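Local coordinates for protein BauA (Acinetobacter baumannii, PDB 6HCP) that serves in the outer membrane as the receptor for ferric preacinetobactin and probably carries this iron-siderophore complex inward through TonB-dependent transport, at residues S66-Y71 against F135-V140; T165-D170 against R239-A244; H189-R194 against G203-G208. All blocks are in the same frame, centred on the assembly; numbering follows the deposited sequence.

Interaction 1 (S66-Y71 against F135-V140); sequences SYTDKY and FGRVEV. With EDO (1,2-ethanediol), chain H.
Tyr67 and Val138 form the closed centre of this contact, an antiparallel pairing of two strands in the plug domain. Their backbones exchange two hydrogen bonds, Tyr67 N to Val138 O at 2.8 Å and Val138 N to Tyr67 O at 2.9 Å, and Arg137 CA adds a CA-H...O contact to Tyr67 O. On this face the Tyr67 ring has its edge toward Val140, with CE2 4.5 Å from Val140 CG2. Helix 81-84 packs on Tyr67, Val138 and Val140 through Ile84, while Met578 of the barrel wall touches Tyr67, so plug and barrel both cover this face.

The face carrying Ser66, Thr68, Arg137 and Glu139 is more polar and hydrated, loosening toward the partly exposed Arg137 and Asp69. Ser66 OG donates to a water that in turn donates to Glu139 OE2, whose partner oxygen OE1 is held by Asn162 and Asn48. Arg137 bends at its second torsion (chi2 -77°), laying its guanidinium alongside Thr68, both side chains pointing the same way. The methyl CG2 of Thr68 covers one guanidinium face near the rim, 3.8 Å from NH1. That same NH1 donates to Gly136 O of its own segment at 2.8 Å, from above the carbonyl plane. Asp69 OD1 lies at the guanidinium edge, but the salt bridge is long, 3.8 Å to Arg137 NH1, and a second water links the two atoms. Arg137 NH2 has another carboxylate partner in Asp36. Direct backbone bonds thus hold the strands, whereas at the charged end two carboxylates and a water probably share the charge of Arg137.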
ATOM      1  N   SER A  66      31.593  11.538   4.612  1.00 25.61           N
ATOM      2  CA  SER A  66      31.057  12.801   4.141  1.00 24.57           C
ATOM      3  C   SER A  66      30.058  12.557   3.009  1.00 27.10           C
ATOM      4  O   SER A  66      30.418  11.978   1.993  1.00 27.92           O
ATOM      5  CB  SER A  66      32.168  13.698   3.683  1.00 27.23           C
ATOM      6  OG  SER A  66      31.656  14.876   3.089  1.00 26.38           O
ATOM      7  N   TYR A  67      28.831  13.028   3.208  1.00 26.46           N
ATOM      8  CA  TYR A  67      27.756  12.906   2.217  1.00 29.20           C
ATOM      9  C   TYR A  67      27.710  14.177   1.374  1.00 30.35           C
ATOM     10  O   TYR A  67      27.794  15.286   1.900  1.00 27.23           O
ATOM     11  CB  TYR A  67      26.413  12.696   2.910  1.00 26.04           C
ATOM     12  CG  TYR A  67      26.374  11.496   3.814  1.00 22.51           C
ATOM     13  CD1 TYR A  67      26.241  10.220   3.294  1.00 25.18           C
ATOM     14  CD2 TYR A  67      26.504  11.628   5.195  1.00 24.43           C
ATOM     15  CE1 TYR A  67      26.295   9.101   4.114  1.00 26.46           C
ATOM     16  CE2 TYR A  67      26.557  10.515   6.022  1.00 24.05           C
ATOM     17  CZ  TYR A  67      26.337   9.255   5.489  1.00 27.89           C
ATOM     18  OH  TYR A  67      26.464   8.140   6.279  1.00 26.22           O
ATOM     19  N   THR A  68      27.440  14.006   0.076  1.00 28.33           N
ATOM     20  CA  THR A  68      27.336  15.152  -0.851  1.00 28.52           C
ATOM     21  C   THR A  68      25.902  15.680  -0.891  1.00 27.88           C
ATOM     22  O   THR A  68      24.934  14.982  -0.567  1.00 27.14           O
ATOM     23  CB  THR A  68      27.818  14.778  -2.261  1.00 31.30           C
ATOM     24  OG1 THR A  68      26.889  13.835  -2.799  1.00 29.07           O
ATOM     25  CG2 THR A  68      29.209  14.181  -2.266  1.00 29.16           C
ATOM     26  N   ASP A  69      25.776  16.894  -1.425  1.00 28.46           N
ATOM     27  CA  ASP A  69      24.503  17.503  -1.676  1.00 29.70           C
ATOM     28  C   ASP A  69      23.692  16.666  -2.684  1.00 27.46           C
ATOM     29  O   ASP A  69      22.480  16.697  -2.629  1.00 28.22           O
ATOM     30  CB  ASP A  69      24.636  18.969  -2.102  1.00 32.32           C
ATOM     31  CG  ASP A  69      25.546  19.257  -3.294  1.00 34.34           C
ATOM     32  OD1 ASP A  69      26.403  18.424  -3.636  1.00 39.60           O
ATOM     33  OD2 ASP A  69      25.366  20.315  -3.877  1.00 53.12           O
ATOM     34  N   LYS A  70      24.357  15.930  -3.575  1.00 27.62           N
ATOM     35  CA  LYS A  70      23.644  15.044  -4.510  1.00 31.42           C
ATOM     36  C   LYS A  70      22.912  13.947  -3.714  1.00 30.08           C
ATOM     37  O   LYS A  70      21.737  13.660  -3.956  1.00 27.85           O
ATOM     38  CB  LYS A  70      24.607  14.457  -5.549  1.00 32.01           C
ATOM     39  CG  LYS A  70      23.985  13.446  -6.528  1.00 35.26           C
ATOM     40  CD  LYS A  70      22.711  13.948  -7.192  1.00 40.31           C
ATOM     41  CE  LYS A  70      22.340  13.231  -8.480  1.00 44.70           C
ATOM     42  NZ  LYS A  70      22.186  11.767  -8.282  1.00 43.59           N
ATOM     43  N   TYR A  71      23.588  13.367  -2.712  1.00 28.82           N
ATOM     44  CA  TYR A  71      22.948  12.363  -1.828  1.00 29.45           C
ATOM     45  C   TYR A  71      21.759  12.969  -1.081  1.00 24.50           C
ATOM     46  O   TYR A  71      20.673  12.398  -1.042  1.00 27.08           O
ATOM     47  CB  TYR A  71      23.952  11.765  -0.843  1.00 29.40           C
ATOM     48  CG  TYR A  71      23.387  10.666   0.018  1.00 29.88           C
ATOM     49  CD1 TYR A  71      22.969   9.468  -0.537  1.00 29.18           C
ATOM     50  CD2 TYR A  71      23.211  10.847   1.380  1.00 30.21           C
ATOM     51  CE1 TYR A  71      22.491   8.435   0.253  1.00 28.07           C
ATOM     52  CE2 TYR A  71      22.740   9.826   2.185  1.00 28.31           C
ATOM     53  CZ  TYR A  71      22.376   8.614   1.621  1.00 30.02           C
ATOM     54  OH  TYR A  71      21.888   7.606   2.410  1.00 29.93           O
ATOM     55  N   PHE A 135      23.762  23.149   2.245  1.00 28.90           N
ATOM     56  CA  PHE A 135      25.044  22.476   2.456  1.00 27.54           C
ATOM     57  C   PHE A 135      25.496  21.696   1.227  1.00 31.61           C
ATOM     58  O   PHE A 135      24.729  20.918   0.638  1.00 30.46           O
ATOM     59  CB  PHE A 135      24.984  21.609   3.718  1.00 27.68           C
ATOM     60  CG  PHE A 135      24.556  22.391   4.930  1.00 25.70           C
ATOM     61  CD1 PHE A 135      25.380  23.374   5.462  1.00 25.38           C
ATOM     62  CD2 PHE A 135      23.315  22.179   5.517  1.00 28.63           C
ATOM     63  CE1 PHE A 135      24.944  24.170   6.510  1.00 27.69           C
ATOM     64  CE2 PHE A 135      22.895  22.956   6.584  1.00 28.95           C
ATOM     65  CZ  PHE A 135      23.697  23.966   7.063  1.00 29.36           C
ATOM     66  N   GLY A 136      26.800  21.794   0.959  1.00 26.28           N
ATOM     67  CA  GLY A 136      27.485  21.006  -0.051  1.00 26.75           C
ATOM     68  C   GLY A 136      27.897  19.636   0.463  1.00 28.03           C
ATOM     69  O   GLY A 136      28.020  18.682  -0.308  1.00 27.04           O
ATOM     70  N   ARG A 137      28.200  19.554   1.768  1.00 27.45           N
ATOM     71  CA  ARG A 137      28.621  18.306   2.386  1.00 24.12           C
ATOM     72  C   ARG A 137      28.021  18.234   3.793  1.00 26.10           C
ATOM     73  O   ARG A 137      27.842  19.237   4.460  1.00 26.21           O
ATOM     74  CB  ARG A 137      30.140  18.170   2.510  1.00 28.04           C
ATOM     75  CG  ARG A 137      30.909  18.346   1.209  1.00 29.76           C
ATOM     76  CD  ARG A 137      30.825  17.107   0.331  1.00 30.65           C
ATOM     77  NE  ARG A 137      31.636  17.266  -0.864  1.00 33.85           N
ATOM     78  CZ  ARG A 137      31.188  17.624  -2.070  1.00 36.73           C
ATOM     79  NH1 ARG A 137      29.921  17.964  -2.277  1.00 32.36           N
ATOM     80  NH2 ARG A 137      32.049  17.642  -3.073  1.00 35.97           N
ATOM     81  N   VAL A 138      27.713  17.010   4.213  1.00 24.30           N
ATOM     82  CA  VAL A 138      27.364  16.720   5.592  1.00 27.09           C
ATOM     83  C   VAL A 138      28.318  15.641   6.081  1.00 26.05           C
ATOM     84  O   VAL A 138      28.295  14.531   5.555  1.00 27.12           O
ATOM     85  CB  VAL A 138      25.903  16.257   5.719  1.00 25.49           C
ATOM     86  CG1 VAL A 138      25.621  15.746   7.131  1.00 25.25           C
ATOM     87  CG2 VAL A 138      24.935  17.356   5.343  1.00 26.16           C
ATOM     88  N   GLU A 139      29.230  16.020   6.989  1.00 24.40           N
ATOM     89  CA  GLU A 139      30.315  15.198   7.408  1.00 24.67           C
ATOM     90  C   GLU A 139      30.063  14.680   8.831  1.00 24.88           C
ATOM     91  O   GLU A 139      29.534  15.388   9.691  1.00 27.43           O
ATOM     92  CB  GLU A 139      31.634  15.988   7.410  1.00 26.57           C
ATOM     93  CG  GLU A 139      31.944  16.709   6.118  1.00 27.60           C
ATOM     94  CD  GLU A 139      33.248  17.484   6.151  1.00 30.92           C
ATOM     95  OE1 GLU A 139      33.783  17.732   7.283  1.00 29.81           O
ATOM     96  OE2 GLU A 139      33.764  17.787   5.050  1.00 29.82           O
ATOM     97  N   VAL A 140      30.470  13.439   9.074  1.00 22.06           N
ATOM     98  CA  VAL A 140      30.362  12.817  10.383  1.00 24.13           C
ATOM     99  C   VAL A 140      31.736  12.281  10.765  1.00 25.00           C
ATOM    100  O   VAL A 140      32.383  11.551   9.996  1.00 28.60           O
ATOM    101  CB  VAL A 140      29.320  11.682  10.429  1.00 27.90           C
ATOM    102  CG1 VAL A 140      29.196  11.104  11.839  1.00 30.71           C
ATOM    103  CG2 VAL A 140      27.965  12.129   9.930  1.00 28.53           C
TER
HETATM  104  C1  EDO H 805      35.564  10.836   4.044  1.00 42.08           C
HETATM  105  O1  EDO H 805      36.898  10.448   4.420  1.00 45.29           O
HETATM  106  C2  EDO H 805      34.777   9.627   3.535  1.00 40.75           C
HETATM  107  O2  EDO H 805      33.421  10.027   3.216  1.00 34.44           O
HETATM  108  O   HOH W   1      33.699  16.462   2.764  1.00 28.67           O
HETATM  109  O   HOH W   2      29.067  18.587  -4.930  1.00 61.30           O

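Interaction 2 (T165-D170 against R239-A244); sequences TKYAAD and RVFVDA
Near-identical first torsions bring Tyr167 and Asp243 together at this plug-barrel junction: each has CG anti to its carbonyl carbon (chi1 -60° and -63°), and the two side chains cross at about a right angle. Thr165 and Tyr167 lie where the chain leaves the last plug strand for the first strand of the barrel, and Asp243 belongs to barrel strand 238-252.

Both hydroxyls donate to the one carboxylate. Tyr167 OH meets the syn lone pair of Asp243 OD2 at 2.5 Å, while Thr165, whose side chain runs against that of Asp243, donates from OG1 to Asp243 OD1 at 2.6 Å, from well above the carboxylate plane. With one donor on each oxygen, the buried carboxylate is fixed in its rotation. Second partners extend the network, since Tyr167 OH also bonds Arg293 of the next barrel strand and Thr165 OG1 bonds Asn119 of the plug. Arg293 would probably polarise the tyrosine hydroxyl toward the carboxylate.

Arg293 also makes a cation-pi contact with Phe241. The Phe241 and Tyr167 rings meet obliquely, their planes 53° apart, and Phe241 CD1 sits over the rim of one tyrosine face, 3.8 Å from Tyr167 CZ.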
ATOM      1  N   THR A 165      29.058  24.507   3.908  1.00 26.78           N
ATOM      2  CA  THR A 165      28.115  25.327   3.156  1.00 28.46           C
ATOM      3  C   THR A 165      28.483  25.326   1.663  1.00 26.27           C
ATOM      4  O   THR A 165      29.589  24.921   1.271  1.00 30.55           O
ATOM      5  CB  THR A 165      28.053  26.758   3.696  1.00 30.02           C
ATOM      6  OG1 THR A 165      29.373  27.301   3.641  1.00 26.21           O
ATOM      7  CG2 THR A 165      27.501  26.806   5.102  1.00 35.21           C
ATOM      8  N   LYS A 166      27.523  25.768   0.852  1.00 28.53           N
ATOM      9  CA  LYS A 166      27.684  25.855  -0.614  1.00 31.79           C
ATOM     10  C   LYS A 166      28.305  27.211  -0.996  1.00 27.62           C
ATOM     11  O   LYS A 166      27.835  28.262  -0.546  1.00 31.52           O
ATOM     12  CB  LYS A 166      26.317  25.771  -1.297  1.00 30.31           C
ATOM     13  CG  LYS A 166      25.626  24.420  -1.264  1.00 30.00           C
ATOM     14  CD  LYS A 166      24.157  24.527  -1.683  1.00 30.48           C
ATOM     15  CE  LYS A 166      23.516  23.185  -1.975  1.00 33.07           C
ATOM     16  NZ  LYS A 166      22.096  23.337  -2.372  1.00 31.82           N
ATOM     17  N   TYR A 167      29.265  27.169  -1.923  1.00 31.43           N
ATOM     18  CA  TYR A 167      29.789  28.379  -2.562  1.00 32.66           C
ATOM     19  C   TYR A 167      29.641  28.248  -4.092  1.00 37.38           C
ATOM     20  O   TYR A 167      29.434  27.145  -4.628  1.00 32.84           O
ATOM     21  CB  TYR A 167      31.244  28.593  -2.134  1.00 32.88           C
ATOM     22  CG  TYR A 167      31.440  28.758  -0.643  1.00 31.47           C
ATOM     23  CD1 TYR A 167      31.035  29.914   0.011  1.00 31.29           C
ATOM     24  CD2 TYR A 167      31.946  27.720   0.125  1.00 35.35           C
ATOM     25  CE1 TYR A 167      31.187  30.060   1.383  1.00 31.63           C
ATOM     26  CE2 TYR A 167      32.114  27.855   1.494  1.00 34.40           C
ATOM     27  CZ  TYR A 167      31.725  29.020   2.129  1.00 33.18           C
ATOM     28  OH  TYR A 167      31.872  29.129   3.488  1.00 33.93           O
ATOM     29  N   ALA A 168      29.777  29.378  -4.793  1.00 38.82           N
ATOM     30  CA  ALA A 168      29.522  29.437  -6.234  1.00 38.07           C
ATOM     31  C   ALA A 168      30.580  28.651  -7.000  1.00 34.43           C
ATOM     32  O   ALA A 168      31.776  28.888  -6.855  1.00 37.53           O
ATOM     33  CB  ALA A 168      29.470  30.869  -6.699  1.00 39.45           C
ATOM     34  N   ALA A 169      30.116  27.719  -7.835  1.00 37.39           N
ATOM     35  CA  ALA A 169      30.957  27.087  -8.849  1.00 39.96           C
ATOM     36  C   ALA A 169      31.306  28.108  -9.953  1.00 38.26           C
ATOM     37  O   ALA A 169      30.695  29.178 -10.060  1.00 38.16           O
ATOM     38  CB  ALA A 169      30.248  25.878  -9.418  1.00 45.05           C
ATOM     39  N   ASP A 170      32.258  27.731 -10.805  1.00 41.93           N
ATOM     40  CA  ASP A 170      32.809  28.612 -11.854  1.00 51.92           C
ATOM     41  C   ASP A 170      31.719  29.000 -12.864  1.00 42.97           C
ATOM     42  O   ASP A 170      31.522  30.190 -13.133  1.00 48.77           O
ATOM     43  CB  ASP A 170      34.003  27.949 -12.539  1.00 47.02           C
ATOM     44  CG  ASP A 170      35.281  28.039 -11.721  1.00 68.18           C
ATOM     45  OD1 ASP A 170      35.433  29.034 -10.970  1.00 64.79           O
ATOM     46  OD2 ASP A 170      36.092  27.098 -11.803  1.00 67.13           O
ATOM     47  N   ARG A 239      42.219  34.309   1.486  1.00 39.81           N
ATOM     48  CA  ARG A 239      40.859  33.852   1.118  1.00 36.01           C
ATOM     49  C   ARG A 239      39.893  34.252   2.235  1.00 38.34           C
ATOM     50  O   ARG A 239      40.267  34.256   3.413  1.00 34.54           O
ATOM     51  CB  ARG A 239      40.854  32.336   0.924  1.00 43.87           C
ATOM     52  CG  ARG A 239      41.747  31.852  -0.204  1.00 55.53           C
ATOM     53  CD  ARG A 239      42.052  30.376  -0.085  1.00 46.57           C
ATOM     54  NE  ARG A 239      42.836  30.101   1.097  1.00 52.56           N
ATOM     55  CZ  ARG A 239      44.146  30.292   1.194  1.00 49.89           C
ATOM     56  NH1 ARG A 239      44.777  29.931   2.295  1.00 42.91           N
ATOM     57  NH2 ARG A 239      44.826  30.796   0.177  1.00 46.66           N
ATOM     58  N   VAL A 240      38.678  34.655   1.858  1.00 33.86           N
ATOM     59  CA  VAL A 240      37.625  34.977   2.820  1.00 32.06           C
ATOM     60  C   VAL A 240      36.333  34.266   2.398  1.00 38.43           C
ATOM     61  O   VAL A 240      36.022  34.202   1.214  1.00 35.62           O
ATOM     62  CB  VAL A 240      37.389  36.486   2.940  1.00 35.11           C
ATOM     63  CG1 VAL A 240      36.234  36.794   3.871  1.00 35.51           C
ATOM     64  CG2 VAL A 240      38.659  37.198   3.392  1.00 38.98           C
ATOM     65  N   PHE A 241      35.647  33.673   3.382  1.00 36.12           N
ATOM     66  CA  PHE A 241      34.357  32.977   3.188  1.00 34.51           C
ATOM     67  C   PHE A 241      33.351  33.535   4.190  1.00 31.02           C
ATOM     68  O   PHE A 241      33.634  33.594   5.371  1.00 31.82           O
ATOM     69  CB  PHE A 241      34.508  31.471   3.425  1.00 33.10           C
ATOM     70  CG  PHE A 241      35.533  30.789   2.569  1.00 33.00           C
ATOM     71  CD1 PHE A 241      35.186  30.253   1.345  1.00 34.66           C
ATOM     72  CD2 PHE A 241      36.838  30.648   3.003  1.00 38.35           C
ATOM     73  CE1 PHE A 241      36.123  29.590   0.574  1.00 40.05           C
ATOM     74  CE2 PHE A 241      37.766  29.963   2.239  1.00 35.32           C
ATOM     75  CZ  PHE A 241      37.422  29.498   0.998  1.00 38.62           C
ATOM     76  N   VAL A 242      32.192  33.981   3.702  1.00 27.30           N
ATOM     77  CA  VAL A 242      31.143  34.477   4.546  1.00 29.19           C
ATOM     78  C   VAL A 242      29.884  33.642   4.290  1.00 32.97           C
ATOM     79  O   VAL A 242      29.550  33.351   3.137  1.00 32.91           O
ATOM     80  CB  VAL A 242      30.884  35.969   4.295  1.00 33.30           C
ATOM     81  CG1 VAL A 242      29.694  36.480   5.083  1.00 33.22           C
ATOM     82  CG2 VAL A 242      32.118  36.808   4.577  1.00 37.87           C
ATOM     83  N   ASP A 243      29.190  33.288   5.367  1.00 30.52           N
ATOM     84  CA  ASP A 243      27.931  32.538   5.302  1.00 30.55           C
ATOM     85  C   ASP A 243      26.913  33.208   6.220  1.00 32.60           C
ATOM     86  O   ASP A 243      27.239  33.674   7.315  1.00 33.36           O
ATOM     87  CB  ASP A 243      28.167  31.076   5.701  1.00 31.93           C
ATOM     88  CG  ASP A 243      29.109  30.345   4.774  1.00 34.38           C
ATOM     89  OD1 ASP A 243      28.636  29.843   3.726  1.00 34.56           O
ATOM     90  OD2 ASP A 243      30.322  30.291   5.086  1.00 37.45           O
ATOM     91  N   ALA A 244      25.662  33.262   5.771  1.00 30.38           N
ATOM     92  CA  ALA A 244      24.579  33.725   6.610  1.00 30.72           C
ATOM     93  C   ALA A 244      23.291  32.985   6.238  1.00 31.69           C
ATOM     94  O   ALA A 244      23.082  32.654   5.073  1.00 32.23           O
ATOM     95  CB  ALA A 244      24.392  35.212   6.466  1.00 33.76           C
TER

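Interaction 3 (H189-R194 against G203-G208); sequences HVDVGR and GVRING. With C8E ((hydroxyethyloxy)tri(ethyloxy)octane), chain B.
The strands carrying Val192 and Ile206 run antiparallel, their axes 4.7 Å apart and 174° between directions. Three hydrogen-bonded pairs, Val190-Gly208, Val192-Ile206 and Arg194-Val204, each exchange two backbone bonds, and CA-H...O contacts fill the positions between them.

On the polar face, Arg205 grips Asp191 side-on. Arg205 NE bonds Asp191 OD1 and Arg205 NH2 bonds Asp191 OD2, each at 2.9 Å and nearly straight, with the two flat groups only 19° apart. Asp191 and Arg205 both extend CG anti to the backbone N (chi1 -171° for Asp191), which carries their ends across the strand gap. Arg205 CD passes 4.2 Å from Gly193 CA, where no side chain intervenes. Farther along, His189 NE2 donates to an in-plane lone pair of Asn207 OD1 at 2.8 Å, ring and amide being nearly coplanar. Asp191 OD2 has a second charged partner in Lys166 of the plug-to-barrel linker.

The other face is mostly apolar. Val192 CG2 packs 3.7 Å from Ile206 CB, and a detergent molecule lies beside Gly208, its O9 3.6 Å from Gly208 C. Such two-sidedness, polar residues toward the plug and aliphatic ones toward the membrane, is characteristic of hairpins in transmembrane beta-barrels.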
ATOM      1  N   HIS A 189      12.396  25.090  -3.704  1.00 31.08           N
ATOM      2  CA  HIS A 189      13.757  25.400  -3.359  1.00 32.43           C
ATOM      3  C   HIS A 189      14.457  25.963  -4.596  1.00 34.46           C
ATOM      4  O   HIS A 189      14.503  25.309  -5.635  1.00 35.34           O
ATOM      5  CB  HIS A 189      14.456  24.128  -2.854  1.00 34.10           C
ATOM      6  CG  HIS A 189      15.932  24.260  -2.706  1.00 33.40           C
ATOM      7  ND1 HIS A 189      16.783  23.193  -2.902  1.00 32.18           N
ATOM      8  CD2 HIS A 189      16.699  25.308  -2.314  1.00 31.61           C
ATOM      9  CE1 HIS A 189      18.032  23.583  -2.688  1.00 33.14           C
ATOM     10  NE2 HIS A 189      17.993  24.864  -2.269  1.00 32.94           N
ATOM     11  N   VAL A 190      15.001  27.174  -4.450  0.50 30.24           N
ATOM     12  CA  VAL A 190      15.818  27.809  -5.464  0.50 33.49           C
ATOM     13  C   VAL A 190      17.273  27.826  -4.990  0.50 35.36           C
ATOM     14  O   VAL A 190      17.545  28.112  -3.823  0.50 33.36           O
ATOM     15  CB  VAL A 190      15.312  29.232  -5.752  0.50 34.05           C
ATOM     16  CG1 VAL A 190      16.340  30.047  -6.523  0.50 39.58           C
ATOM     17  CG2 VAL A 190      13.976  29.203  -6.475  0.50 27.78           C
ATOM     18  N   ASP A 191      18.176  27.462  -5.906  1.00 32.51           N
ATOM     19  CA  ASP A 191      19.605  27.427  -5.673  1.00 34.16           C
ATOM     20  C   ASP A 191      20.279  28.138  -6.856  1.00 39.34           C
ATOM     21  O   ASP A 191      20.149  27.683  -7.996  1.00 32.26           O
ATOM     22  CB  ASP A 191      20.106  25.986  -5.543  1.00 32.96           C
ATOM     23  CG  ASP A 191      21.551  25.858  -5.085  1.00 38.61           C
ATOM     24  OD1 ASP A 191      22.196  26.915  -4.855  1.00 38.99           O
ATOM     25  OD2 ASP A 191      22.018  24.711  -4.921  1.00 34.55           O
ATOM     26  N   VAL A 192      20.934  29.275  -6.594  1.00 34.87           N
ATOM     27  CA  VAL A 192      21.532  30.089  -7.679  1.00 34.98           C
ATOM     28  C   VAL A 192      22.957  30.486  -7.296  1.00 36.86           C
ATOM     29  O   VAL A 192      23.218  30.851  -6.149  1.00 35.31           O
ATOM     30  CB  VAL A 192      20.686  31.341  -7.980  1.00 41.48           C
ATOM     31  CG1 VAL A 192      19.285  30.982  -8.438  1.00 47.41           C
ATOM     32  CG2 VAL A 192      20.625  32.296  -6.806  1.00 49.64           C
ATOM     33  N   GLY A 193      23.877  30.368  -8.256  1.00 35.03           N
ATOM     34  CA  GLY A 193      25.249  30.779  -8.054  1.00 34.25           C
ATOM     35  C   GLY A 193      25.824  31.484  -9.276  1.00 42.18           C
ATOM     36  O   GLY A 193      25.467  31.176 -10.417  1.00 37.17           O
ATOM     37  N   ARG A 194      26.771  32.388  -9.018  1.00 38.40           N
ATOM     38  CA  ARG A 194      27.538  33.041 -10.062  1.00 38.25           C
ATOM     39  C   ARG A 194      28.825  33.581  -9.439  1.00 41.80           C
ATOM     40  O   ARG A 194      28.830  33.996  -8.269  1.00 36.07           O
ATOM     41  CB  ARG A 194      26.724  34.185 -10.676  1.00 39.43           C
ATOM     42  CG  ARG A 194      27.391  34.856 -11.868  1.00 52.67           C
ATOM     43  CD  ARG A 194      26.545  35.997 -12.395  1.00 51.67           C
ATOM     44  NE  ARG A 194      25.476  35.508 -13.250  1.00 65.80           N
ATOM     45  CZ  ARG A 194      25.645  35.104 -14.504  1.00 70.67           C
ATOM     46  NH1 ARG A 194      26.832  35.201 -15.081  1.00 84.89           N
ATOM     47  NH2 ARG A 194      24.636  34.575 -15.171  1.00 74.61           N
ATOM     48  N   GLY A 203      32.586  34.964  -5.386  1.00 41.03           N
ATOM     49  CA  GLY A 203      31.459  34.045  -5.583  1.00 37.46           C
ATOM     50  C   GLY A 203      30.274  34.423  -4.720  1.00 32.45           C
ATOM     51  O   GLY A 203      30.432  34.872  -3.576  1.00 35.50           O
ATOM     52  N   VAL A 204      29.072  34.288  -5.294  1.00 33.63           N
ATOM     53  CA  VAL A 204      27.821  34.459  -4.578  1.00 33.46           C
ATOM     54  C   VAL A 204      26.955  33.211  -4.825  1.00 39.75           C
ATOM     55  O   VAL A 204      26.721  32.818  -5.982  1.00 35.23           O
ATOM     56  CB  VAL A 204      27.087  35.724  -5.040  1.00 39.46           C
ATOM     57  CG1 VAL A 204      25.768  35.873  -4.319  1.00 32.79           C
ATOM     58  CG2 VAL A 204      27.941  36.980  -4.895  1.00 41.57           C
ATOM     59  N   ARG A 205      26.466  32.604  -3.740  1.00 33.42           N
ATOM     60  CA  ARG A 205      25.573  31.415  -3.831  1.00 31.88           C
ATOM     61  C   ARG A 205      24.389  31.608  -2.876  1.00 33.32           C
ATOM     62  O   ARG A 205      24.568  31.878  -1.700  1.00 35.49           O
ATOM     63  CB  ARG A 205      26.390  30.148  -3.551  1.00 37.02           C
ATOM     64  CG  ARG A 205      25.588  28.853  -3.621  1.00 36.77           C
ATOM     65  CD  ARG A 205      25.806  28.085  -4.902  1.00 39.68           C
ATOM     66  NE  ARG A 205      25.079  26.826  -4.919  1.00 31.97           N
ATOM     67  CZ  ARG A 205      25.644  25.646  -5.061  1.00 32.53           C
ATOM     68  NH1 ARG A 205      26.960  25.537  -5.062  1.00 32.24           N
ATOM     69  NH2 ARG A 205      24.887  24.568  -5.195  1.00 33.16           N
ATOM     70  N   ILE A 206      23.167  31.541  -3.409  1.00 28.65           N
ATOM     71  CA  ILE A 206      21.983  31.863  -2.662  1.00 29.55           C
ATOM     72  C   ILE A 206      21.036  30.653  -2.709  1.00 31.99           C
ATOM     73  O   ILE A 206      20.798  30.112  -3.773  1.00 32.47           O
ATOM     74  CB  ILE A 206      21.307  33.128  -3.227  1.00 34.63           C
ATOM     75  CG1 ILE A 206      22.237  34.345  -3.202  1.00 43.29           C
ATOM     76  CG2 ILE A 206      20.026  33.434  -2.495  1.00 33.72           C
ATOM     77  CD1 ILE A 206      21.719  35.499  -4.027  1.00 45.56           C
ATOM     78  N   ASN A 207      20.470  30.283  -1.555  1.00 30.93           N
ATOM     79  CA  ASN A 207      19.444  29.256  -1.503  1.00 31.32           C
ATOM     80  C   ASN A 207      18.229  29.836  -0.798  1.00 31.78           C
ATOM     81  O   ASN A 207      18.359  30.553   0.201  1.00 32.37           O
ATOM     82  CB  ASN A 207      19.945  27.978  -0.822  1.00 33.52           C
ATOM     83  CG  ASN A 207      20.853  27.153  -1.694  1.00 33.82           C
ATOM     84  OD1 ASN A 207      20.414  26.177  -2.305  1.00 36.00           O
ATOM     85  ND2 ASN A 207      22.121  27.539  -1.771  1.00 32.83           N
ATOM     86  N   GLY A 208      17.042  29.524  -1.331  1.00 28.43           N
ATOM     87  CA  GLY A 208      15.795  29.855  -0.701  1.00 30.85           C
ATOM     88  C   GLY A 208      14.838  28.675  -0.770  1.00 29.38           C
ATOM     89  O   GLY A 208      14.787  27.983  -1.771  1.00 34.11           O
TER
HETATM   90  C1  C8E B 832      11.646  33.335   8.017  1.00 63.09           C
HETATM   91  C2  C8E B 832      12.756  32.430   7.528  1.00 54.76           C
HETATM   92  C3  C8E B 832      13.309  32.823   6.157  1.00 58.54           C
HETATM   93  C4  C8E B 832      12.218  32.931   5.094  1.00 76.31           C
HETATM   94  C5  C8E B 832      12.805  32.966   3.682  1.00 66.99           C
HETATM   95  C6  C8E B 832      11.816  32.422   2.657  1.00 68.21           C
HETATM   96  C7  C8E B 832      12.455  32.222   1.288  1.00 64.49           C
HETATM   97  C8  C8E B 832      11.414  31.751   0.274  1.00 69.01           C
HETATM   98  O9  C8E B 832      12.028  30.982  -0.768  1.00 64.88           O
HETATM   99  C10 C8E B 832      11.107  30.456  -1.722  1.00 52.56           C
HETATM  100  C11 C8E B 832      11.870  30.040  -2.962  1.00 60.95           C
HETATM  101  O12 C8E B 832      11.218  28.929  -3.562  1.00 65.30           O

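Overall arrangement
The three contacts trace a path from the plug to the barrel wall. Interaction 1 is the most deeply buried and lies wholly inside the plug; interaction 3 lies in the wall and has an outer face touched by a detergent molecule; interaction 2 bridges the two. Interactions 1 and 3 are backbone-bonded antiparallel pairings, whereas interaction 2 is made chiefly by side chains, two hydroxyls on one carboxylate. The linker residues 165-170 join all three: Lys166 packs against Phe135 and Gly136 of interaction 1 while its amine reaches Asp191 on the polar face of interaction 3, and Thr165 touches Phe135. Charge pairing is long and water-assisted in the plug, but direct and two-pronged on the inner barrel face.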